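PDB 2QGN: tRNA dimethylallyltransferase from Bacillus halodurans C-125, which probably transfers a dimethylallyl group from dimethylallyl diphosphate onto adenine 37 of tRNAs that read codons beginning with uridine. Local coordinates for residues G29-G34 against V58-I63; I109-L114 against P187-L192; S69-V74 against D234-Q239; V39-D44 against I65-E70. All blocks are in the same frame, centred on the assembly; numbering follows the deposited sequence.

Contact 1 (G29-G34 against V58-I63); sequences GEVISG and VPHHLI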
loop_
_atom_site.group_PDB
_atom_site.type_symbol
_atom_site.label_atom_id
_atom_site.label_comp_id
_atom_site.label_asym_id
_atom_site.label_seq_id
_atom_site.Cartn_x
_atom_site.Cartn_y
_atom_site.Cartn_z
ATOM N N GLY A 29 -8.824 -1.929 15.372
ATOM C CA GLY A 29 -8.749 -2.615 14.099
ATOM C C GLY A 29 -7.425 -3.284 13.796
ATOM O O GLY A 29 -6.411 -3.034 14.460
ATOM N N GLU A 30 -7.466 -4.146 12.782
ATOM C CA GLU A 30 -6.313 -4.902 12.295
ATOM C C GLU A 30 -6.090 -4.508 10.835
ATOM O O GLU A 30 -7.044 -4.275 10.093
ATOM C CB GLU A 30 -6.564 -6.418 12.396
ATOM C CG GLU A 30 -6.677 -6.965 13.827
ATOM C CD GLU A 30 -6.693 -8.500 13.903
ATOM O OE1 GLU A 30 -5.787 -9.154 13.335
ATOM O OE2 GLU A 30 -7.609 -9.064 14.545
ATOM N N VAL A 31 -4.832 -4.433 10.428
ATOM C CA VAL A 31 -4.516 -4.034 9.073
ATOM C C VAL A 31 -4.238 -5.160 8.096
ATOM O O VAL A 31 -3.479 -6.093 8.384
ATOM C CB VAL A 31 -3.321 -3.057 9.058
ATOM C CG1 VAL A 31 -2.830 -2.828 7.627
ATOM C CG2 VAL A 31 -3.761 -1.733 9.670
ATOM N N ILE A 32 -4.886 -5.069 6.943
ATOM C CA ILE A 32 -4.695 -6.040 5.880
ATOM C C ILE A 32 -4.053 -5.240 4.765
ATOM O O ILE A 32 -4.678 -4.351 4.201
ATOM C CB ILE A 32 -6.019 -6.615 5.369
ATOM C CG1 ILE A 32 -6.770 -7.327 6.487
ATOM C CG2 ILE A 32 -5.739 -7.613 4.284
ATOM C CD1 ILE A 32 -8.164 -7.759 6.069
ATOM N N SER A 33 -2.797 -5.542 4.475
ATOM C CA SER A 33 -2.071 -4.832 3.438
ATOM C C SER A 33 -2.569 -5.153 2.054
ATOM O O SER A 33 -2.863 -6.304 1.744
ATOM C CB SER A 33 -0.592 -5.173 3.456
ATOM O OG SER A 33 -0.002 -4.676 2.267
ATOM N N GLY A 34 -2.628 -4.127 1.213
ATOM C CA GLY A 34 -3.065 -4.327 -0.150
ATOM C C GLY A 34 -1.895 -4.208 -1.116
ATOM O O GLY A 34 -2.007 -4.556 -2.288
ATOM N N VAL A 58 -0.197 -2.740 16.265
ATOM C CA VAL A 58 -1.279 -3.141 15.385
ATOM C C VAL A 58 -0.909 -4.357 14.550
ATOM O O VAL A 58 0.052 -4.333 13.794
ATOM C CB VAL A 58 -1.669 -1.978 14.471
ATOM C CG1 VAL A 58 -2.941 -2.315 13.712
ATOM C CG2 VAL A 58 -1.855 -0.717 15.304
ATOM N N PRO A 59 -1.674 -5.447 14.678
ATOM C CA PRO A 59 -1.363 -6.648 13.899
ATOM C C PRO A 59 -1.628 -6.448 12.406
ATOM O O PRO A 59 -2.639 -5.856 12.027
ATOM C CB PRO A 59 -2.262 -7.710 14.535
ATOM C CG PRO A 59 -3.467 -6.932 14.921
ATOM C CD PRO A 59 -2.905 -5.629 15.467
ATOM N N HIS A 60 -0.707 -6.924 11.566
ATOM C CA HIS A 60 -0.837 -6.793 10.115
ATOM C C HIS A 60 -0.829 -8.131 9.399
ATOM O O HIS A 60 -0.220 -9.093 9.861
ATOM C CB HIS A 60 0.284 -5.914 9.552
ATOM C CG HIS A 60 0.131 -4.466 9.886
ATOM N ND1 HIS A 60 0.220 -3.467 8.941
ATOM C CD2 HIS A 60 -0.139 -3.849 11.061
ATOM C CE1 HIS A 60 0.009 -2.298 9.517
ATOM N NE2 HIS A 60 -0.211 -2.503 10.804
ATOM N N HIS A 61 -1.495 -8.188 8.252
ATOM C CA HIS A 61 -1.549 -9.426 7.495
ATOM C C HIS A 61 -1.058 -9.222 6.071
ATOM O O HIS A 61 -0.936 -8.091 5.596
ATOM C CB HIS A 61 -2.985 -9.957 7.490
ATOM C CG HIS A 61 -3.603 -10.016 8.854
ATOM N ND1 HIS A 61 -3.980 -8.887 9.549
ATOM C CD2 HIS A 61 -3.859 -11.064 9.671
ATOM C CE1 HIS A 61 -4.442 -9.235 10.736
ATOM N NE2 HIS A 61 -4.379 -10.550 10.836
ATOM N N LEU A 62 -0.758 -10.323 5.391
ATOM C CA LEU A 62 -0.312 -10.246 4.004
ATOM C C LEU A 62 1.041 -9.572 3.834
ATOM O O LEU A 62 1.282 -8.907 2.833
ATOM C CB LEU A 62 -1.364 -9.506 3.172
ATOM C CG LEU A 62 -2.629 -10.267 2.774
ATOM C CD1 LEU A 62 -3.070 -11.210 3.864
ATOM C CD2 LEU A 62 -3.715 -9.270 2.438
ATOM N N ILE A 63 1.907 -9.738 4.825
ATOM C CA ILE A 63 3.254 -9.193 4.784
ATOM C C ILE A 63 4.179 -10.363 5.046
ATOM O O ILE A 63 3.976 -11.111 6.004
ATOM C CB ILE A 63 3.462 -8.141 5.866
ATOM C CG1 ILE A 63 2.713 -6.875 5.468
ATOM C CG2 ILE A 63 4.955 -7.873 6.080
ATOM C CD1 ILE A 63 2.841 -5.772 6.466
#
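V31 lies under the imidazole of H60: its CB sits 3.5 Å from the ring centroid and 11° off the ring normal, a CH-pi contact with the two side chains side by side. A beta-branched residue suits this place because its broad, rigid base covers the ring without reaching. The next pair, I32 and H61, faces the other way. H61 turns its ring back over the strand, CG held anti to its own carbonyl carbon (chi1 -50°), and ND1 donates to V31 O at 3.1 Å, nearly straight. That oxygen stands in the ring plane of H61, but the donor lies above the carbonyl plane of V31. The same oxygen takes H61 N at 2.9 Å, nearly in line with the C=O but with a bent N-H, so two bonds from one residue grip it. V31 N to P59 O, at 3.1 Å, and a weak bond from S33 N to H61 O complete the parallel ladder. The E30 carboxylate lies at the rim of the H61 ring, its plane turned 34° from the imidazole, but its polar end is held by R93 through a salt bridge from OE2. I32 CG2 is modelled 3.2 Å from L62 CD2, closer than methyls usually pack. The contact pairs the two strands of a beta-alpha-beta unit, strand 60-61 lying at one margin of the parallel sheet. Helix 16-27, whose first turn belongs to the predicted ATP-binding P-loop, packs on the V31 and H60 face, helix 74-91 on E30, H61 and L62, and strand 94-98 flanks strand 29-33 on its other side.

Contact 2 (I109-L114 against P187-L192); sequences IHQFNL and PSPYNL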
loop_
_atom_site.group_PDB
_atom_site.type_symbol
_atom_site.label_atom_id
_atom_site.label_comp_id
_atom_site.label_asym_id
_atom_site.label_seq_id
_atom_site.Cartn_x
_atom_site.Cartn_y
_atom_site.Cartn_z
ATOM N N ILE A 109 -13.352 -5.249 -2.428
ATOM C CA ILE A 109 -14.527 -4.480 -2.044
ATOM C C ILE A 109 -15.713 -4.722 -2.960
ATOM O O ILE A 109 -16.821 -4.307 -2.656
ATOM C CB ILE A 109 -14.240 -2.972 -2.033
ATOM C CG1 ILE A 109 -14.126 -2.458 -3.468
ATOM C CG2 ILE A 109 -12.950 -2.695 -1.257
ATOM C CD1 ILE A 109 -13.901 -0.964 -3.570
ATOM N N HIS A 110 -15.499 -5.378 -4.092
ATOM C CA HIS A 110 -16.618 -5.638 -4.994
ATOM C C HIS A 110 -16.765 -7.105 -5.324
ATOM O O HIS A 110 -17.540 -7.475 -6.215
ATOM C CB HIS A 110 -16.457 -4.843 -6.280
ATOM C CG HIS A 110 -16.744 -3.387 -6.117
ATOM N ND1 HIS A 110 -16.017 -2.410 -6.761
ATOM C CD2 HIS A 110 -17.696 -2.742 -5.405
ATOM C CE1 HIS A 110 -16.511 -1.223 -6.452
ATOM N NE2 HIS A 110 -17.531 -1.396 -5.632
ATOM N N GLN A 111 -16.012 -7.933 -4.601
ATOM C CA GLN A 111 -16.033 -9.380 -4.781
ATOM C C GLN A 111 -16.011 -9.794 -6.249
ATOM O O GLN A 111 -16.909 -10.494 -6.702
ATOM C CB GLN A 111 -17.274 -9.975 -4.107
ATOM C CG GLN A 111 -17.155 -10.205 -2.604
ATOM C CD GLN A 111 -16.056 -11.192 -2.240
ATOM O OE1 GLN A 111 -14.872 -10.842 -2.225
ATOM N NE2 GLN A 111 -16.442 -12.439 -1.956
ATOM N N PHE A 112 -14.995 -9.359 -6.988
ATOM C CA PHE A 112 -14.875 -9.705 -8.397
ATOM C C PHE A 112 -14.931 -11.218 -8.580
ATOM O O PHE A 112 -14.563 -11.978 -7.682
ATOM C CB PHE A 112 -13.550 -9.175 -8.963
ATOM C CG PHE A 112 -13.579 -7.725 -9.357
ATOM C CD1 PHE A 112 -14.723 -6.950 -9.175
ATOM C CD2 PHE A 112 -12.456 -7.137 -9.944
ATOM C CE1 PHE A 112 -14.748 -5.609 -9.577
ATOM C CE2 PHE A 112 -12.467 -5.804 -10.351
ATOM C CZ PHE A 112 -13.615 -5.034 -10.168
ATOM N N ASN A 113 -15.396 -11.646 -9.748
ATOM C CA ASN A 113 -15.484 -13.064 -10.077
ATOM C C ASN A 113 -14.225 -13.394 -10.898
ATOM O O ASN A 113 -14.272 -13.437 -12.127
ATOM C CB ASN A 113 -16.740 -13.308 -10.915
ATOM C CG ASN A 113 -17.030 -14.781 -11.139
ATOM O OD1 ASN A 113 -16.125 -15.612 -11.216
ATOM N ND2 ASN A 113 -18.309 -15.106 -11.262
ATOM N N LEU A 114 -13.106 -13.616 -10.221
ATOM C CA LEU A 114 -11.846 -13.901 -10.905
ATOM C C LEU A 114 -11.726 -15.339 -11.386
ATOM O O LEU A 114 -12.231 -16.265 -10.745
ATOM C CB LEU A 114 -10.665 -13.549 -9.991
ATOM C CG LEU A 114 -10.569 -12.078 -9.553
ATOM C CD1 LEU A 114 -9.386 -11.893 -8.597
ATOM C CD2 LEU A 114 -10.391 -11.195 -10.763
ATOM N N PRO A 187 -22.801 -1.624 -6.130
ATOM C CA PRO A 187 -22.472 -1.371 -4.723
ATOM C C PRO A 187 -21.705 -2.506 -4.062
ATOM O O PRO A 187 -21.875 -3.671 -4.422
ATOM C CB PRO A 187 -23.842 -1.153 -4.079
ATOM C CG PRO A 187 -24.754 -1.959 -4.937
ATOM C CD PRO A 187 -24.261 -1.629 -6.324
ATOM N N SER A 188 -20.867 -2.163 -3.086
ATOM C CA SER A 188 -20.076 -3.163 -2.380
ATOM C C SER A 188 -20.877 -3.964 -1.381
ATOM O O SER A 188 -21.716 -3.416 -0.668
ATOM C CB SER A 188 -18.931 -2.530 -1.616
ATOM O OG SER A 188 -18.345 -3.519 -0.780
ATOM N N PRO A 189 -20.610 -5.274 -1.295
ATOM C CA PRO A 189 -21.328 -6.130 -0.354
ATOM C C PRO A 189 -20.944 -5.819 1.092
ATOM O O PRO A 189 -21.532 -6.361 2.031
ATOM C CB PRO A 189 -20.907 -7.531 -0.780
ATOM C CG PRO A 189 -19.519 -7.315 -1.292
ATOM C CD PRO A 189 -19.694 -6.072 -2.127
ATOM N N TYR A 190 -19.948 -4.951 1.258
ATOM C CA TYR A 190 -19.479 -4.538 2.578
ATOM C C TYR A 190 -20.007 -3.142 2.895
ATOM O O TYR A 190 -20.571 -2.467 2.036
ATOM C CB TYR A 190 -17.944 -4.474 2.630
ATOM C CG TYR A 190 -17.215 -5.781 2.380
ATOM C CD1 TYR A 190 -16.847 -6.166 1.091
ATOM C CD2 TYR A 190 -16.897 -6.636 3.434
ATOM C CE1 TYR A 190 -16.181 -7.372 0.862
ATOM C CE2 TYR A 190 -16.233 -7.847 3.213
ATOM C CZ TYR A 190 -15.882 -8.202 1.925
ATOM O OH TYR A 190 -15.254 -9.394 1.693
ATOM N N ASN A 191 -19.833 -2.735 4.150
ATOM C CA ASN A 191 -20.207 -1.406 4.626
ATOM C C ASN A 191 -18.819 -0.788 4.669
ATOM O O ASN A 191 -18.148 -0.776 5.705
ATOM C CB ASN A 191 -20.822 -1.486 6.030
ATOM C CG ASN A 191 -21.236 -0.124 6.577
ATOM O OD1 ASN A 191 -21.542 0.793 5.822
ATOM N ND2 ASN A 191 -21.270 -0.001 7.901
ATOM N N LEU A 192 -18.387 -0.330 3.503
ATOM C CA LEU A 192 -17.063 0.239 3.318
ATOM C C LEU A 192 -16.979 1.730 3.541
ATOM O O LEU A 192 -17.912 2.469 3.250
ATOM C CB LEU A 192 -16.573 -0.057 1.901
ATOM C CG LEU A 192 -15.147 -0.579 1.724
ATOM C CD1 LEU A 192 -14.767 -0.428 0.253
ATOM C CD2 LEU A 192 -14.163 0.191 2.601
#
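I109 and L192 meet at about a right angle, the CG2 branch of I109 pressed to within 3.3 Å of CD1 of L192. On the longer branch, CG1 stands between the backbone N and the carbonyl carbon (chi1 73°), which lays it over one face of the neighbouring H110 ring, while CD1 at its end still reaches L192 CD1. One isoleucine thus packs on both residues, a use that branching at CB makes possible. The H110 imidazole presents its edge to the partner segment, with CD2 3.9 Å from S188 CA. Between these two packing contacts sits the one polar link across the contact, a hydrogen bond from S188 OG to I109 O, the hydroxyl lying in the carbonyl plane; it is modelled so short, at 2.5 Å, that its exact length is doubtful. The hydroxyl is itself held by Y190 N, which donates to it at 3.0 Å in an ST turn, so serine both shapes its own loop and ties down the carbonyl of I109, near the end of the helix. Q111, bent at chi2 (-62°), rests its CG on P189 CG at 4.0 Å, and its amide plane stands 82° from the Y190 ring; its OE1 is hydrogen-bonded to T82. The positive phi of Q111 marks it as the C-prime residue of a Schellman motif that ends the preceding helix. The contact therefore joins the C-terminal end of helix 102-109 to the loop entering strand 191-198. Helix 74-91 packs against Y190 through T82 and I85, while L192 rests on L5 and A7 of the adjacent strand 4-9.

Contact 3 (S69-V74 against D234-Q239); sequences SESFSV and DCQSVQ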
loop_
_atom_site.group_PDB
_atom_site.type_symbol
_atom_site.label_atom_id
_atom_site.label_comp_id
_atom_site.label_asym_id
_atom_site.label_seq_id
_atom_site.Cartn_x
_atom_site.Cartn_y
_atom_site.Cartn_z
ATOM N N SER A 69 10.688 -15.418 -5.346
ATOM C CA SER A 69 10.599 -16.147 -6.618
ATOM C C SER A 69 9.173 -16.441 -7.106
ATOM O O SER A 69 8.965 -16.749 -8.286
ATOM C CB SER A 69 11.370 -17.469 -6.510
ATOM O OG SER A 69 10.900 -18.234 -5.412
ATOM N N GLU A 70 8.200 -16.353 -6.201
ATOM C CA GLU A 70 6.802 -16.627 -6.543
ATOM C C GLU A 70 6.049 -15.382 -7.000
ATOM O O GLU A 70 6.607 -14.285 -7.049
ATOM C CB GLU A 70 6.067 -17.219 -5.343
ATOM C CG GLU A 70 6.893 -18.171 -4.493
ATOM C CD GLU A 70 6.083 -18.747 -3.353
ATOM O OE1 GLU A 70 5.323 -19.711 -3.603
ATOM O OE2 GLU A 70 6.189 -18.225 -2.222
ATOM N N SER A 71 4.774 -15.557 -7.323
ATOM C CA SER A 71 3.949 -14.445 -7.773
ATOM C C SER A 71 2.742 -14.249 -6.857
ATOM O O SER A 71 2.393 -15.131 -6.074
ATOM C CB SER A 71 3.487 -14.683 -9.214
ATOM O OG SER A 71 2.845 -15.937 -9.345
ATOM N N PHE A 72 2.113 -13.086 -6.957
ATOM C CA PHE A 72 0.955 -12.777 -6.125
ATOM C C PHE A 72 -0.117 -12.096 -6.970
ATOM O O PHE A 72 -0.185 -10.864 -7.033
ATOM C CB PHE A 72 1.379 -11.863 -4.972
ATOM C CG PHE A 72 0.399 -11.825 -3.840
ATOM C CD1 PHE A 72 0.072 -12.986 -3.160
ATOM C CD2 PHE A 72 -0.223 -10.637 -3.480
ATOM C CE1 PHE A 72 -0.861 -12.973 -2.148
ATOM C CE2 PHE A 72 -1.162 -10.613 -2.463
ATOM C CZ PHE A 72 -1.479 -11.784 -1.798
ATOM N N SER A 73 -0.957 -12.902 -7.613
ATOM C CA SER A 73 -2.015 -12.377 -8.480
ATOM C C SER A 73 -3.142 -11.683 -7.729
ATOM O O SER A 73 -3.268 -11.808 -6.515
ATOM C CB SER A 73 -2.613 -13.504 -9.316
ATOM O OG SER A 73 -3.143 -14.506 -8.467
ATOM N N VAL A 74 -3.967 -10.948 -8.458
ATOM C CA VAL A 74 -5.078 -10.280 -7.823
ATOM C C VAL A 74 -5.976 -11.363 -7.221
ATOM O O VAL A 74 -6.710 -11.109 -6.265
ATOM C CB VAL A 74 -5.869 -9.402 -8.827
ATOM C CG1 VAL A 74 -6.357 -10.241 -10.001
ATOM C CG2 VAL A 74 -7.036 -8.749 -8.127
ATOM N N ASP A 234 12.703 -12.737 -13.809
ATOM C CA ASP A 234 11.569 -13.135 -14.629
ATOM C C ASP A 234 10.357 -13.463 -13.754
ATOM O O ASP A 234 9.652 -14.445 -13.992
ATOM C CB ASP A 234 11.953 -14.353 -15.476
ATOM C CG ASP A 234 12.986 -14.027 -16.550
ATOM O OD1 ASP A 234 13.580 -14.976 -17.101
ATOM O OD2 ASP A 234 13.200 -12.834 -16.861
ATOM N N CYS A 235 10.125 -12.633 -12.741
ATOM C CA CYS A 235 9.007 -12.817 -11.820
ATOM C C CYS A 235 8.606 -11.460 -11.253
ATOM O O CYS A 235 9.467 -10.674 -10.869
ATOM C CB CYS A 235 9.419 -13.754 -10.688
ATOM S SG CYS A 235 11.025 -13.339 -9.953
ATOM N N GLN A 236 7.308 -11.189 -11.182
ATOM C CA GLN A 236 6.851 -9.900 -10.690
ATOM C C GLN A 236 7.707 -9.259 -9.613
ATOM O O GLN A 236 8.073 -8.098 -9.742
ATOM C CB GLN A 236 5.408 -9.976 -10.205
ATOM C CG GLN A 236 5.104 -10.996 -9.163
ATOM C CD GLN A 236 3.706 -10.800 -8.589
ATOM O OE1 GLN A 236 3.493 -9.946 -7.729
ATOM N NE2 GLN A 236 2.742 -11.574 -9.082
ATOM N N SER A 237 8.046 -10.007 -8.570
ATOM C CA SER A 237 8.848 -9.458 -7.489
ATOM C C SER A 237 10.014 -8.608 -7.988
ATOM O O SER A 237 10.269 -7.520 -7.470
ATOM C CB SER A 237 9.412 -10.572 -6.626
ATOM O OG SER A 237 10.611 -11.059 -7.199
ATOM N N VAL A 238 10.731 -9.109 -8.987
ATOM C CA VAL A 238 11.876 -8.397 -9.534
ATOM C C VAL A 238 11.485 -7.334 -10.553
ATOM O O VAL A 238 12.148 -6.306 -10.670
ATOM C CB VAL A 238 12.869 -9.389 -10.194
ATOM C CG1 VAL A 238 13.884 -8.631 -11.021
ATOM C CG2 VAL A 238 13.582 -10.212 -9.126
ATOM N N GLN A 239 10.413 -7.584 -11.299
ATOM C CA GLN A 239 9.943 -6.639 -12.315
ATOM C C GLN A 239 9.239 -5.449 -11.674
ATOM O O GLN A 239 8.857 -4.499 -12.356
ATOM C CB GLN A 239 8.976 -7.336 -13.281
ATOM C CG GLN A 239 9.496 -8.646 -13.875
ATOM C CD GLN A 239 8.697 -9.093 -15.090
ATOM O OE1 GLN A 239 7.472 -9.220 -15.030
ATOM N NE2 GLN A 239 9.390 -9.333 -16.205
#
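Van der Waals contact is what Q236 and C235 chiefly offer the loop that carries S69 to F72. Q236 CG lies 3.9 Å from S71 CA, and C235 CB approaches S69 O at the same distance. The first torsion of Q236 places CG between the backbone N and the carbonyl carbon (chi1 56°), and from there the extended chain carries the amide along the loop, with CD 3.2 Å from F72 N. A long, flexible side chain with a polar end suits a place alongside peptide groups. With an alanine here, S71 is likely to lose its neighbour and the peptide N of F72 the amide beside it. The clear hydrogen bonds lie within a segment or run to neighbours. C235 O accepts V238 N at 2.8 Å and Q239 N at 3.3 Å from opposite faces of its plane, S237 OG bonds to P68 O, and S73 is an N-cap: its side chain caps a backbone N of the following helix and its own N bonds D76 OD2, consistent with a capping box. The contact thus sets helix 236-239, whose last residue opens a region that probably meets tRNA, against the loop leading into helix 74-91, while F72 turns toward Y104 of helix 102-109.

Contact 4 (V39-D44 against I65-E70); sequences VYRGMD and IKDPSE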
loop_
_atom_site.group_PDB
_atom_site.type_symbol
_atom_site.label_atom_id
_atom_site.label_comp_id
_atom_site.label_asym_id
_atom_site.label_seq_id
_atom_site.Cartn_x
_atom_site.Cartn_y
_atom_site.Cartn_z
ATOM N N VAL A 39 4.270 -8.558 0.424
ATOM C CA VAL A 39 4.272 -9.995 0.649
ATOM C C VAL A 39 5.628 -10.674 0.558
ATOM O O VAL A 39 5.893 -11.628 1.279
ATOM C CB VAL A 39 3.381 -10.712 -0.352
ATOM C CG1 VAL A 39 1.999 -10.083 -0.364
ATOM C CG2 VAL A 39 4.026 -10.654 -1.740
ATOM N N TYR A 40 6.488 -10.207 -0.333
ATOM C CA TYR A 40 7.781 -10.860 -0.511
ATOM C C TYR A 40 8.793 -10.678 0.605
ATOM O O TYR A 40 9.486 -9.674 0.652
ATOM C CB TYR A 40 8.377 -10.397 -1.824
ATOM C CG TYR A 40 7.504 -10.731 -2.993
ATOM C CD1 TYR A 40 7.296 -12.055 -3.370
ATOM C CD2 TYR A 40 6.926 -9.728 -3.759
ATOM C CE1 TYR A 40 6.545 -12.366 -4.494
ATOM C CE2 TYR A 40 6.176 -10.032 -4.881
ATOM C CZ TYR A 40 5.993 -11.342 -5.242
ATOM O OH TYR A 40 5.290 -11.633 -6.380
ATOM N N ARG A 41 8.909 -11.665 1.483
ATOM C CA ARG A 41 9.855 -11.554 2.587
ATOM C C ARG A 41 11.312 -11.413 2.140
ATOM O O ARG A 41 11.692 -11.850 1.051
ATOM C CB ARG A 41 9.682 -12.740 3.543
ATOM C CG ARG A 41 9.466 -14.061 2.846
ATOM C CD ARG A 41 8.657 -15.037 3.708
ATOM N NE ARG A 41 8.309 -16.214 2.920
ATOM C CZ ARG A 41 7.376 -17.105 3.234
ATOM N NH1 ARG A 41 6.661 -16.979 4.342
ATOM N NH2 ARG A 41 7.156 -18.130 2.424
ATOM N N GLY A 42 12.122 -10.785 2.989
ATOM C CA GLY A 42 13.521 -10.571 2.659
ATOM C C GLY A 42 13.689 -9.262 1.906
ATOM O O GLY A 42 14.647 -8.524 2.122
HETATM N N MSE A 43 12.750 -8.982 1.011
HETATM C CA MSE A 43 12.761 -7.757 0.226
HETATM C C MSE A 43 12.075 -6.679 1.090
HETATM O O MSE A 43 10.857 -6.499 1.023
HETATM C CB MSE A 43 12.003 -8.003 -1.089
HETATM C CG MSE A 43 12.605 -9.142 -1.942
HETATM SE SE MSE A 43 11.571 -9.676 -3.534
HETATM C CE MSE A 43 11.879 -8.113 -4.658
ATOM N N ASP A 44 12.861 -5.982 1.915
ATOM C CA ASP A 44 12.322 -4.951 2.814
ATOM C C ASP A 44 12.699 -3.516 2.444
ATOM O O ASP A 44 11.948 -2.574 2.700
ATOM C CB ASP A 44 12.785 -5.196 4.256
ATOM C CG ASP A 44 12.836 -6.655 4.617
ATOM O OD1 ASP A 44 11.961 -7.418 4.169
ATOM O OD2 ASP A 44 13.752 -7.040 5.367
ATOM N N ILE A 65 4.621 -13.263 3.349
ATOM C CA ILE A 65 3.947 -14.552 3.272
ATOM C C ILE A 65 4.364 -15.344 2.042
ATOM O O ILE A 65 3.895 -16.461 1.839
ATOM C CB ILE A 65 2.417 -14.400 3.222
ATOM C CG1 ILE A 65 2.036 -13.452 2.081
ATOM C CG2 ILE A 65 1.890 -13.923 4.567
ATOM C CD1 ILE A 65 0.551 -13.402 1.804
ATOM N N LYS A 66 5.233 -14.769 1.213
ATOM C CA LYS A 66 5.676 -15.461 0.011
ATOM C C LYS A 66 7.134 -15.161 -0.331
ATOM O O LYS A 66 7.680 -14.123 0.064
ATOM C CB LYS A 66 4.750 -15.106 -1.167
ATOM C CG LYS A 66 3.261 -15.361 -0.866
ATOM C CD LYS A 66 2.363 -15.314 -2.105
ATOM C CE LYS A 66 2.488 -16.576 -2.956
ATOM N NZ LYS A 66 1.933 -17.783 -2.291
ATOM N N ASP A 67 7.762 -16.092 -1.051
ATOM C CA ASP A 67 9.164 -15.954 -1.458
ATOM C C ASP A 67 9.312 -15.067 -2.677
ATOM O O ASP A 67 8.451 -15.047 -3.559
ATOM C CB ASP A 67 9.785 -17.314 -1.796
ATOM C CG ASP A 67 9.896 -18.225 -0.595
ATOM O OD1 ASP A 67 10.315 -17.737 0.483
ATOM O OD2 ASP A 67 9.579 -19.434 -0.735
ATOM N N PRO A 68 10.436 -14.357 -2.766
ATOM C CA PRO A 68 10.697 -13.463 -3.892
ATOM C C PRO A 68 10.564 -14.097 -5.279
ATOM O O PRO A 68 10.328 -13.399 -6.269
ATOM C CB PRO A 68 12.110 -12.947 -3.602
ATOM C CG PRO A 68 12.725 -14.038 -2.790
ATOM C CD PRO A 68 11.606 -14.450 -1.878
ATOM N N SER A 69 10.688 -15.418 -5.346
ATOM C CA SER A 69 10.599 -16.147 -6.618
ATOM C C SER A 69 9.173 -16.441 -7.106
ATOM O O SER A 69 8.965 -16.749 -8.286
ATOM C CB SER A 69 11.370 -17.469 -6.510
ATOM O OG SER A 69 10.900 -18.234 -5.412
ATOM N N GLU A 70 8.200 -16.353 -6.201
ATOM C CA GLU A 70 6.802 -16.627 -6.543
ATOM C C GLU A 70 6.049 -15.382 -7.000
ATOM O O GLU A 70 6.607 -14.285 -7.049
ATOM C CB GLU A 70 6.067 -17.219 -5.343
ATOM C CG GLU A 70 6.893 -18.171 -4.493
ATOM C CD GLU A 70 6.083 -18.747 -3.353
ATOM O OE1 GLU A 70 5.323 -19.711 -3.603
ATOM O OE2 GLU A 70 6.189 -18.225 -2.222
#
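V39 and I65 begin a contact between two loops that are joined by a single beta bridge, Y40 with K66; the second loop then closes in a type I beta turn from D67 to E70. The bridge is the close-knit part. V39 O accepts K66 N at 3.2 Å, the donor well above the carbonyl plane, and R41 N answers K66 O at 3.1 Å. Beside it, V39 CB packs on I65 CG1. The Y40 ring has V39 CG2 over one face, and its CD1 edge reaches D67 O at 3.2 Å, while its hydroxyl lies close to E70 O. A large flat residue is well suited to bracing a turn with its rim; reduced to a serine, this position would probably leave the D67 and P68 backbone unbraced and V39 CG2 without the ring it packs on. Next to it in the packing, the selenium of M43, modelled as selenomethionine, rests on P68. The outer side is looser. The exposed R41 runs extended from CG to NE, with the backbone at I65 and K66 over one face of its guanidinium, and makes a long salt bridge from NE to D67 OD1 at 3.5 Å, the two planes 51° apart. Within the turn, D67 N donates to the anti lone pair of E70 OE2 at 2.9 Å.

In the fold
Contact 1 is the buried one, a short ladder of parallel backbone bonds at one margin of the sheet. Contact 2 reaches the same sheet at strand 191-198, toward the opposite margin, where a helix end meets an incoming strand, and is only partly buried. Contacts 3 and 4 lie off the sheet and share S69 and E70, so one loop serves both: in contact 4 it is bridged and partly buried, whereas in contact 3 it meets a short helix at the surface mainly through van der Waals contact. Contact 1 passes into contact 4 where L62 O touches V39 CG1, and contact 2 meets contact 3 where L114 packs on V74. Chemistry thus runs from backbone pairing in the core to turns, caps and a long ion pair outside.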